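Local coordinates for protein lipoxygenase (Cyanothece sp., PDB 5EK8) that probably adds molecular oxygen to polyunsaturated fatty acids, acting as a non-heme iron 9R-lipoxygenase, at residues 68-73 / 92-97. Sequence-based numbering, arbitrary orientation.
Sequences LHNIEL and TDQNGR
The backbones of I71 and T92 meet through T92 N to I71 O (3.1 Å), while the chain bends at N70, in a left-handed conformation (phi 53°), and the N-H of N70 makes weak bonds to T92 O and D93 O. The T92 hydroxyl does most of the side-chain work. With OG1 set between its own backbone N and carbonyl carbon (chi1 57°), it reaches into the bend of 68-73, gives its proton to L68 O at 2.9 Å on a lone pair in the carbonyl plane, and receives I71 N-H almost straight (I71 N to T92 OG1 2.9 Å, 170°). The methyl of T92 serves the apolar side, where CG2 meets L73 CD2 at 3.8 Å, the two side chains crossing nearly at right angles. I71 lies side by side with T92, its CG2 beside the hydroxyl and near the methyl. A valine in place of T92 would probably leave L68 O and the N-H of I71 without their shared partner, freeing the bend to shift. This is the open end of the hairpin formed by strands 72-79 and 82-91, in the β-sheet region that is probably the PLAT domain. Here the chain leaves the second strand through a type I turn, D93 to G96, closed by G96 N to D93 O (2.9 Å); D93 OD2 also takes R97 N-H, from above the carboxylate plane. G96 CA rests against L68 O in a CH···O contact (3.4 Å). At the turn's second residue, Q94 CG lies 3.8 Å from N70 OD1, while N70 ND2 bonds to E484 and H69 NE2 to N377 O, tying this corner to the helical body.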
loop_
_atom_site.group_PDB
_atom_site.type_symbol
_atom_site.label_atom_id
_atom_site.label_comp_id
_atom_site.label_asym_id
_atom_site.label_seq_id
_atom_site.Cartn_x
_atom_site.Cartn_y
_atom_site.Cartn_z
ATOM N N LEU A 68 17.123 -19.008 -8.505
ATOM C CA LEU A 68 16.248 -19.030 -7.336
ATOM C C LEU A 68 17.054 -19.535 -6.146
ATOM O O LEU A 68 17.194 -20.739 -5.938
ATOM C CB LEU A 68 15.026 -19.916 -7.581
ATOM C CG LEU A 68 13.855 -19.796 -6.607
ATOM C CD1 LEU A 68 13.226 -18.428 -6.703
ATOM C CD2 LEU A 68 12.819 -20.876 -6.880
ATOM N N HIS A 69 17.583 -18.597 -5.371
ATOM C CA HIS A 69 18.616 -18.890 -4.388
ATOM C C HIS A 69 18.095 -19.207 -2.992
ATOM O O HIS A 69 17.115 -18.618 -2.533
ATOM C CB HIS A 69 19.568 -17.704 -4.300
ATOM C CG HIS A 69 18.881 -16.414 -3.987
ATOM N ND1 HIS A 69 18.324 -15.612 -4.963
ATOM C CD2 HIS A 69 18.646 -15.790 -2.811
ATOM C CE1 HIS A 69 17.785 -14.549 -4.399
ATOM N NE2 HIS A 69 17.963 -14.633 -3.091
ATOM N N ASN A 70 18.775 -20.138 -2.325
ATOM C CA ASN A 70 18.551 -20.438 -0.912
ATOM C C ASN A 70 17.094 -20.739 -0.582
ATOM O O ASN A 70 16.587 -20.325 0.461
ATOM C CB ASN A 70 19.043 -19.278 -0.038
ATOM C CG ASN A 70 20.451 -18.829 -0.391
ATOM O OD1 ASN A 70 21.193 -19.537 -1.073
ATOM N ND2 ASN A 70 20.826 -17.646 0.079
ATOM N N ILE A 71 16.418 -21.450 -1.476
ATOM C CA ILE A 71 15.028 -21.802 -1.247
ATOM C C ILE A 71 14.930 -23.299 -0.979
ATOM O O ILE A 71 15.685 -24.095 -1.545
ATOM C CB ILE A 71 14.134 -21.389 -2.439
ATOM C CG1 ILE A 71 12.676 -21.265 -1.996
ATOM C CG2 ILE A 71 14.297 -22.345 -3.621
ATOM C CD1 ILE A 71 11.854 -20.381 -2.896
ATOM N N GLU A 72 14.024 -23.676 -0.082
ATOM C CA GLU A 72 13.937 -25.062 0.355
ATOM C C GLU A 72 13.255 -25.929 -0.690
ATOM O O GLU A 72 12.275 -25.524 -1.317
ATOM C CB GLU A 72 13.206 -25.166 1.698
ATOM C CG GLU A 72 14.049 -24.727 2.886
ATOM C CD GLU A 72 13.280 -24.721 4.197
ATOM O OE1 GLU A 72 12.423 -25.609 4.399
ATOM O OE2 GLU A 72 13.534 -23.821 5.027
ATOM N N LEU A 73 13.799 -27.125 -0.870
ATOM C CA LEU A 73 13.268 -28.088 -1.818
ATOM C C LEU A 73 12.988 -29.408 -1.121
ATOM O O LEU A 73 13.781 -29.866 -0.295
ATOM C CB LEU A 73 14.248 -28.302 -2.973
ATOM C CG LEU A 73 13.979 -27.631 -4.319
ATOM C CD1 LEU A 73 13.418 -26.233 -4.150
ATOM C CD2 LEU A 73 15.276 -27.591 -5.110
ATOM N N THR A 92 18.545 -24.866 -2.273
ATOM C CA THR A 92 19.335 -24.421 -3.410
ATOM C C THR A 92 20.495 -23.562 -2.914
ATOM O O THR A 92 20.372 -22.889 -1.891
ATOM C CB THR A 92 18.486 -23.607 -4.399
ATOM O OG1 THR A 92 17.896 -22.496 -3.709
ATOM C CG2 THR A 92 17.387 -24.472 -4.995
ATOM N N ASP A 93 21.620 -23.579 -3.626
ATOM C CA ASP A 93 22.698 -22.649 -3.298
ATOM C C ASP A 93 22.398 -21.303 -3.943
ATOM O O ASP A 93 21.309 -21.094 -4.483
ATOM C CB ASP A 93 24.079 -23.180 -3.729
ATOM C CG ASP A 93 24.172 -23.501 -5.221
ATOM O OD1 ASP A 93 24.970 -24.398 -5.575
ATOM O OD2 ASP A 93 23.476 -22.865 -6.040
ATOM N N GLN A 94 23.369 -20.396 -3.894
ATOM C CA GLN A 94 23.167 -19.043 -4.401
ATOM C C GLN A 94 23.010 -19.029 -5.920
ATOM O O GLN A 94 22.492 -18.067 -6.488
ATOM C CB GLN A 94 24.319 -18.139 -3.968
ATOM C CG GLN A 94 24.423 -17.984 -2.462
ATOM C CD GLN A 94 25.608 -17.130 -2.035
ATOM O OE1 GLN A 94 26.642 -17.100 -2.708
ATOM N NE2 GLN A 94 25.459 -16.428 -0.913
ATOM N N ASN A 95 23.437 -20.109 -6.569
ATOM C CA ASN A 95 23.258 -20.254 -8.007
ATOM C C ASN A 95 22.018 -21.069 -8.351
ATOM O O ASN A 95 21.832 -21.469 -9.500
ATOM C CB ASN A 95 24.486 -20.903 -8.641
ATOM C CG ASN A 95 25.775 -20.172 -8.305
ATOM O OD1 ASN A 95 26.808 -20.797 -8.064
ATOM N ND2 ASN A 95 25.716 -18.842 -8.277
ATOM N N GLY A 96 21.174 -21.313 -7.351
ATOM C CA GLY A 96 19.940 -22.051 -7.551
ATOM C C GLY A 96 20.164 -23.536 -7.756
ATOM O O GLY A 96 19.225 -24.281 -8.031
ATOM N N ARG A 97 21.413 -23.966 -7.623
ATOM C CA ARG A 97 21.759 -25.371 -7.790
ATOM C C ARG A 97 21.482 -26.161 -6.512
ATOM O O ARG A 97 21.594 -25.634 -5.406
ATOM C CB ARG A 97 23.226 -25.519 -8.201
ATOM C CG ARG A 97 23.532 -24.995 -9.594
ATOM C CD ARG A 97 24.963 -25.301 -10.006
ATOM N NE ARG A 97 25.187 -25.029 -11.424
ATOM C CZ ARG A 97 25.657 -23.882 -11.906
ATOM N NH1 ARG A 97 25.966 -22.885 -11.088
ATOM N NH2 ARG A 97 25.820 -23.734 -13.214
#